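Local coordinates for protein transcriptional regulator, IclR family (Alicyclobacillus acidocaldarius subsp. acidocaldarius, PDB 5TJJ) that probably acts as a DNA-binding transcription factor of the IclR family, with a helix-turn-helix domain and a GAF-like C-terminal domain, at residues Q138-G143 and K168-N173; V108-D113 and A152-S157. All blocks are in the same frame, centred on the assembly; numbering follows the deposited sequence.

Contact 1: Q138-G143 and K168-N173; sequences QFPVYG and KAYTPN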
loop_
_atom_site.group_PDB
_atom_site.type_symbol
_atom_site.label_atom_id
_atom_site.label_comp_id
_atom_site.label_asym_id
_atom_site.label_seq_id
_atom_site.Cartn_x
_atom_site.Cartn_y
_atom_site.Cartn_z
ATOM N N GLN A 138 25.905 4.395 12.174
ATOM C CA GLN A 138 25.482 3.155 12.768
ATOM C C GLN A 138 25.918 3.092 14.214
ATOM O O GLN A 138 26.948 3.649 14.582
ATOM C CB GLN A 138 26.078 1.967 12.034
ATOM C CG GLN A 138 25.897 1.986 10.525
ATOM C CD GLN A 138 26.286 0.665 9.884
ATOM O OE1 GLN A 138 26.116 -0.408 10.472
ATOM N NE2 GLN A 138 26.810 0.735 8.682
ATOM N N PHE A 139 25.124 2.394 15.019
ATOM C CA PHE A 139 25.362 2.240 16.448
ATOM C C PHE A 139 25.046 0.813 16.877
ATOM O O PHE A 139 24.332 0.094 16.173
ATOM C CB PHE A 139 24.413 3.128 17.237
ATOM C CG PHE A 139 24.429 4.553 16.824
ATOM C CD1 PHE A 139 25.323 5.433 17.388
ATOM C CD2 PHE A 139 23.523 5.021 15.884
ATOM C CE1 PHE A 139 25.330 6.769 17.022
ATOM C CE2 PHE A 139 23.512 6.351 15.518
ATOM C CZ PHE A 139 24.421 7.230 16.085
ATOM N N PRO A 140 25.544 0.413 18.055
ATOM C CA PRO A 140 25.096 -0.858 18.593
ATOM C C PRO A 140 23.636 -0.774 19.021
ATOM O O PRO A 140 23.174 0.289 19.477
ATOM C CB PRO A 140 25.997 -1.060 19.808
ATOM C CG PRO A 140 26.294 0.329 20.247
ATOM C CD PRO A 140 26.491 1.086 18.965
ATOM N N VAL A 141 22.937 -1.895 18.848
ATOM C CA VAL A 141 21.533 -2.039 19.193
ATOM C C VAL A 141 21.199 -1.765 20.666
ATOM O O VAL A 141 20.057 -1.430 20.955
ATOM C CB VAL A 141 20.977 -3.439 18.791
ATOM C CG1 VAL A 141 21.597 -4.566 19.640
ATOM C CG2 VAL A 141 19.438 -3.466 18.840
ATOM N N TYR A 142 22.162 -1.899 21.579
ATOM C CA TYR A 142 21.954 -1.542 22.998
ATOM C C TYR A 142 22.135 -0.062 23.386
ATOM O O TYR A 142 21.834 0.326 24.537
ATOM C CB TYR A 142 22.842 -2.403 23.920
ATOM C CG TYR A 142 24.332 -2.423 23.614
ATOM C CD1 TYR A 142 25.154 -1.377 24.017
ATOM C CD2 TYR A 142 24.920 -3.515 22.954
ATOM C CE1 TYR A 142 26.522 -1.392 23.745
ATOM C CE2 TYR A 142 26.286 -3.539 22.679
ATOM C CZ TYR A 142 27.086 -2.477 23.081
ATOM O OH TYR A 142 28.441 -2.469 22.828
ATOM N N GLY A 143 22.633 0.758 22.460
ATOM C CA GLY A 143 23.068 2.112 22.794
ATOM C C GLY A 143 21.915 3.072 23.030
ATOM O O GLY A 143 21.094 3.314 22.136
ATOM N N LYS A 168 29.283 -1.742 26.228
ATOM C CA LYS A 168 30.461 -0.887 26.103
ATOM C C LYS A 168 30.160 0.494 26.668
ATOM O O LYS A 168 29.159 1.119 26.294
ATOM C CB LYS A 168 30.879 -0.777 24.642
ATOM C CG LYS A 168 32.315 -0.336 24.464
ATOM C CD LYS A 168 32.442 0.707 23.370
ATOM C CE LYS A 168 33.907 1.015 23.082
ATOM N NZ LYS A 168 34.000 2.173 22.154
ATOM N N ALA A 169 31.030 0.963 27.558
ATOM C CA ALA A 169 30.840 2.231 28.274
ATOM C C ALA A 169 31.363 3.427 27.468
ATOM O O ALA A 169 32.565 3.706 27.491
ATOM C CB ALA A 169 31.533 2.166 29.637
ATOM N N TYR A 170 30.468 4.143 26.777
ATOM C CA TYR A 170 30.867 5.341 26.006
ATOM C C TYR A 170 31.151 6.557 26.877
ATOM O O TYR A 170 32.038 7.349 26.561
ATOM C CB TYR A 170 29.829 5.704 24.956
ATOM C CG TYR A 170 29.717 4.677 23.866
ATOM C CD1 TYR A 170 30.602 4.674 22.787
ATOM C CD2 TYR A 170 28.719 3.695 23.911
ATOM C CE1 TYR A 170 30.498 3.721 21.786
ATOM C CE2 TYR A 170 28.598 2.736 22.918
ATOM C CZ TYR A 170 29.484 2.749 21.858
ATOM O OH TYR A 170 29.350 1.786 20.888
ATOM N N THR A 171 30.404 6.716 27.959
ATOM C CA THR A 171 30.568 7.871 28.846
ATOM C C THR A 171 30.480 7.406 30.293
ATOM O O THR A 171 30.252 6.229 30.531
ATOM C CB THR A 171 29.461 8.924 28.598
ATOM O OG1 THR A 171 28.222 8.442 29.132
ATOM C CG2 THR A 171 29.277 9.239 27.099
ATOM N N PRO A 172 30.666 8.322 31.266
ATOM C CA PRO A 172 30.399 7.980 32.680
ATOM C C PRO A 172 28.935 7.684 33.047
ATOM O O PRO A 172 28.689 7.144 34.139
ATOM C CB PRO A 172 30.872 9.226 33.439
ATOM C CG PRO A 172 31.913 9.819 32.557
ATOM C CD PRO A 172 31.412 9.594 31.161
ATOM N N ASN A 173 27.988 8.061 32.176
ATOM C CA ASN A 173 26.561 7.804 32.396
ATOM C C ASN A 173 26.049 6.600 31.645
ATOM O O ASN A 173 24.870 6.288 31.765
ATOM C CB ASN A 173 25.709 8.994 31.950
ATOM C CG ASN A 173 26.159 10.307 32.550
ATOM O OD1 ASN A 173 26.879 10.332 33.530
ATOM N ND2 ASN A 173 25.720 11.416 31.950
#

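Contact 2: V108-D113 and A152-S157; sequences VKRLRD and AYDDES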
loop_
_atom_site.group_PDB
_atom_site.type_symbol
_atom_site.label_atom_id
_atom_site.label_comp_id
_atom_site.label_asym_id
_atom_site.label_seq_id
_atom_site.Cartn_x
_atom_site.Cartn_y
_atom_site.Cartn_z
ATOM N N VAL A 108 15.302 5.840 13.253
ATOM C CA VAL A 108 16.322 4.792 13.443
ATOM C C VAL A 108 15.831 3.431 12.938
ATOM O O VAL A 108 14.712 3.021 13.224
ATOM C CB VAL A 108 16.675 4.659 14.924
ATOM C CG1 VAL A 108 17.931 3.843 15.086
ATOM C CG2 VAL A 108 16.812 6.044 15.556
ATOM N N LYS A 109 16.688 2.705 12.237
ATOM C CA LYS A 109 16.293 1.418 11.663
ATOM C C LYS A 109 17.224 0.325 12.115
ATOM O O LYS A 109 18.427 0.517 12.170
ATOM C CB LYS A 109 16.361 1.511 10.160
ATOM C CG LYS A 109 16.330 0.187 9.452
ATOM C CD LYS A 109 16.007 0.404 8.003
ATOM C CE LYS A 109 16.080 -0.902 7.247
ATOM N NZ LYS A 109 15.438 -0.672 5.931
ATOM N N ARG A 110 16.670 -0.849 12.345
ATOM C CA ARG A 110 17.474 -1.986 12.720
ATOM C C ARG A 110 18.212 -2.594 11.522
ATOM O O ARG A 110 17.662 -2.683 10.429
ATOM C CB ARG A 110 16.599 -3.048 13.345
ATOM C CG ARG A 110 17.367 -3.982 14.251
ATOM C CD ARG A 110 16.606 -5.262 14.508
ATOM N NE ARG A 110 15.580 -5.095 15.528
ATOM C CZ ARG A 110 15.687 -5.476 16.807
ATOM N NH1 ARG A 110 14.647 -5.262 17.619
ATOM N NH2 ARG A 110 16.808 -6.050 17.293
ATOM N N LEU A 111 19.468 -2.986 11.741
ATOM C CA LEU A 111 20.217 -3.801 10.778
ATOM C C LEU A 111 20.484 -5.173 11.358
ATOM O O LEU A 111 20.195 -5.444 12.527
ATOM C CB LEU A 111 21.541 -3.137 10.403
ATOM C CG LEU A 111 21.425 -1.770 9.740
ATOM C CD1 LEU A 111 22.798 -1.158 9.580
ATOM C CD2 LEU A 111 20.716 -1.858 8.408
ATOM N N ARG A 112 21.032 -6.041 10.523
ATOM C CA ARG A 112 21.601 -7.290 10.992
ATOM C C ARG A 112 22.887 -7.025 11.807
ATOM O O ARG A 112 23.502 -5.968 11.717
ATOM C CB ARG A 112 21.851 -8.260 9.820
ATOM C CG ARG A 112 20.576 -8.671 9.082
ATOM C CD ARG A 112 20.831 -9.567 7.869
ATOM N NE ARG A 112 20.520 -10.990 8.108
ATOM C CZ ARG A 112 21.392 -11.953 8.457
ATOM N NH1 ARG A 112 22.693 -11.684 8.657
ATOM N NH2 ARG A 112 20.952 -13.207 8.617
ATOM N N ASP A 113 23.238 -7.993 12.637
ATOM C CA ASP A 113 24.467 -8.024 13.397
ATOM C C ASP A 113 24.549 -6.942 14.482
ATOM O O ASP A 113 25.572 -6.288 14.667
ATOM C CB ASP A 113 25.666 -8.065 12.431
ATOM C CG ASP A 113 25.679 -9.356 11.575
ATOM O OD1 ASP A 113 24.775 -10.232 11.742
ATOM O OD2 ASP A 113 26.609 -9.501 10.745
ATOM N N ALA A 152 14.072 -4.095 24.041
ATOM C CA ALA A 152 13.046 -4.415 25.003
ATOM C C ALA A 152 11.945 -5.315 24.424
ATOM O O ALA A 152 11.240 -6.041 25.179
ATOM C CB ALA A 152 12.448 -3.131 25.555
ATOM N N TYR A 153 11.776 -5.257 23.106
ATOM C CA TYR A 153 10.742 -6.036 22.425
ATOM C C TYR A 153 11.237 -7.300 21.718
ATOM O O TYR A 153 10.450 -7.970 21.073
ATOM C CB TYR A 153 9.955 -5.130 21.486
ATOM C CG TYR A 153 9.229 -4.039 22.226
ATOM C CD1 TYR A 153 8.022 -4.289 22.861
ATOM C CD2 TYR A 153 9.774 -2.749 22.329
ATOM C CE1 TYR A 153 7.366 -3.286 23.565
ATOM C CE2 TYR A 153 9.135 -1.740 23.058
ATOM C CZ TYR A 153 7.928 -2.018 23.659
ATOM O OH TYR A 153 7.255 -1.044 24.338
ATOM N N ASP A 154 12.515 -7.659 21.863
ATOM C CA ASP A 154 12.977 -9.001 21.542
ATOM C C ASP A 154 12.721 -9.972 22.693
ATOM O O ASP A 154 12.480 -9.567 23.834
ATOM C CB ASP A 154 14.476 -8.987 21.242
ATOM C CG ASP A 154 14.824 -8.237 19.969
ATOM O OD1 ASP A 154 13.982 -8.146 19.060
ATOM O OD2 ASP A 154 15.952 -7.727 19.873
ATOM N N ASP A 155 12.814 -11.265 22.383
ATOM C CA ASP A 155 12.838 -12.321 23.394
ATOM C C ASP A 155 13.922 -12.004 24.427
ATOM O O ASP A 155 14.953 -11.410 24.105
ATOM C CB ASP A 155 13.110 -13.705 22.749
ATOM C CG ASP A 155 12.848 -14.880 23.718
ATOM O OD1 ASP A 155 11.674 -15.122 24.085
ATOM O OD2 ASP A 155 13.810 -15.573 24.122
ATOM N N GLU A 156 13.668 -12.395 25.668
ATOM C CA GLU A 156 14.638 -12.253 26.741
ATOM C C GLU A 156 15.942 -12.969 26.457
ATOM O O GLU A 156 16.974 -12.527 26.972
ATOM C CB GLU A 156 14.080 -12.728 28.086
ATOM C CG GLU A 156 13.304 -11.630 28.822
ATOM C CD GLU A 156 12.069 -12.124 29.557
ATOM O OE1 GLU A 156 10.990 -11.528 29.337
ATOM O OE2 GLU A 156 12.180 -13.103 30.339
ATOM N N SER A 157 15.919 -14.039 25.650
ATOM C CA SER A 157 17.175 -14.742 25.257
ATOM C C SER A 157 18.155 -13.809 24.521
ATOM O O SER A 157 19.339 -13.930 24.694
ATOM C CB SER A 157 16.906 -16.031 24.455
ATOM O OG SER A 157 16.224 -15.729 23.259
#

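Contact 1: Q138-G143 and K168-N173
A type I beta turn from Pro140 to Gly143, where Pro140 and Tyr142 meet Tyr170 and Lys168 of the opposing loop, shows how a turn at a strand end can dock a long connection without any hydrogen bond between the two. The turn is closed by Gly143 N and Pro140 O at 3.1 Å. Pro140 and Tyr170 approach from opposite directions, the proline reaching the phenol at the ring's edge, with Pro140 CG 3.4 Å from Tyr170 OH. The second pair crosses obliquely: Tyr142 OH lies 3.5 Å from Lys168 CB, while Lys168 N approaches the tyrosine ring at a slant. Tyr142 CG sits between its own backbone N and carbonyl carbon (chi1 54°), which brings the ring up beside the turn and places Pro140 CB 3.7 Å above one face, towards the rim. Replacing Tyr142 by an alanine would probably open a gap between Pro140 and Lys168, leaving the loop in touch with the turn mainly through Tyr170. Tyr170 in turn has Lys168 CD over one face. Further along, Thr171 OG1 accepts from Asn173 N in an ST turn, and it and Asn173 ND2 also bond to the carbonyls of Gly198 and His197. The contact thus lies where the outermost strand 138-140 leads into helix 144-151, facing the connection between helices 156-164 and 178-191.

Contact 2: V108-D113 and A152-S157
A single salt bridge at the surface, Arg110 to Asp154, is the one contact between the two segments and joins a strand of the main sheet to the linker between two helices. Strand 104-110 supplies the arginine; the aspartate lies between helices 144-151 and 156-164. The two backbones stay well apart, with Arg110 CA and Asp154 CA 12.1 Å from each other, and the side chains span the interval from opposite directions. Arg110 runs out with CG anti to its backbone N (chi1 -157°) and bends near its end, at chi3, to bring the guanidinium to the carboxylate. Arg110 NH2 donates to Asp154 OD2 at 3.2 Å, and that oxygen accepts through its syn lone pair. The fit is imperfect: the N-H...O angle is 145° and the two planar groups are turned 43° against each other. Asp154 OD1 lies 3.3 Å from Arg110 NH1, so both carboxylate oxygens are close to the positive charge. Weak bonds from NE to the Val218 carbonyl and from NH1 to the Phe150 carbonyl give the guanidinium further support; the latter, near the end of helix 144-151, is likely to favour a positive group.

Just beyond Asp154, the next helix begins. Asp155 is its N-cap, and Asp155 OD2 is gripped twice, by Ser157 N at 3.0 Å from above the carboxylate plane and by Ser157 OG at 2.6 Å on the anti lone pair. Successive aspartates therefore divide the work, one reaching back to the sheet and the other capping a helix. The whole is an ion-pair tie between a central antiparallel sheet and the helices packed against it, within a domain of the IclR C-terminal family, whose architecture is consistent with its GAF-like classification.

Overall arrangement
Contacts 1 and 2 lie on the same side of the chain's centre, with their own centres about 15 Å apart, and their segments alternate along the sequence. Both reach the same six-stranded sheet, where strand 115-122 separates strand 138-140 of contact 1 from strand 104-110 of contact 2. They also touch directly: Gln138 OE1 packs 3.5 Å from Leu111 CD1, and Val141 CG2 lies 4.0 Å from Arg110 NH2, beside the salt-bridging guanidinium. Helix 144-151 runs from the turn of contact 1 to the linker of contact 2. The second subunit touches neither contact, and all four segments fall within the IclR C-terminal domain.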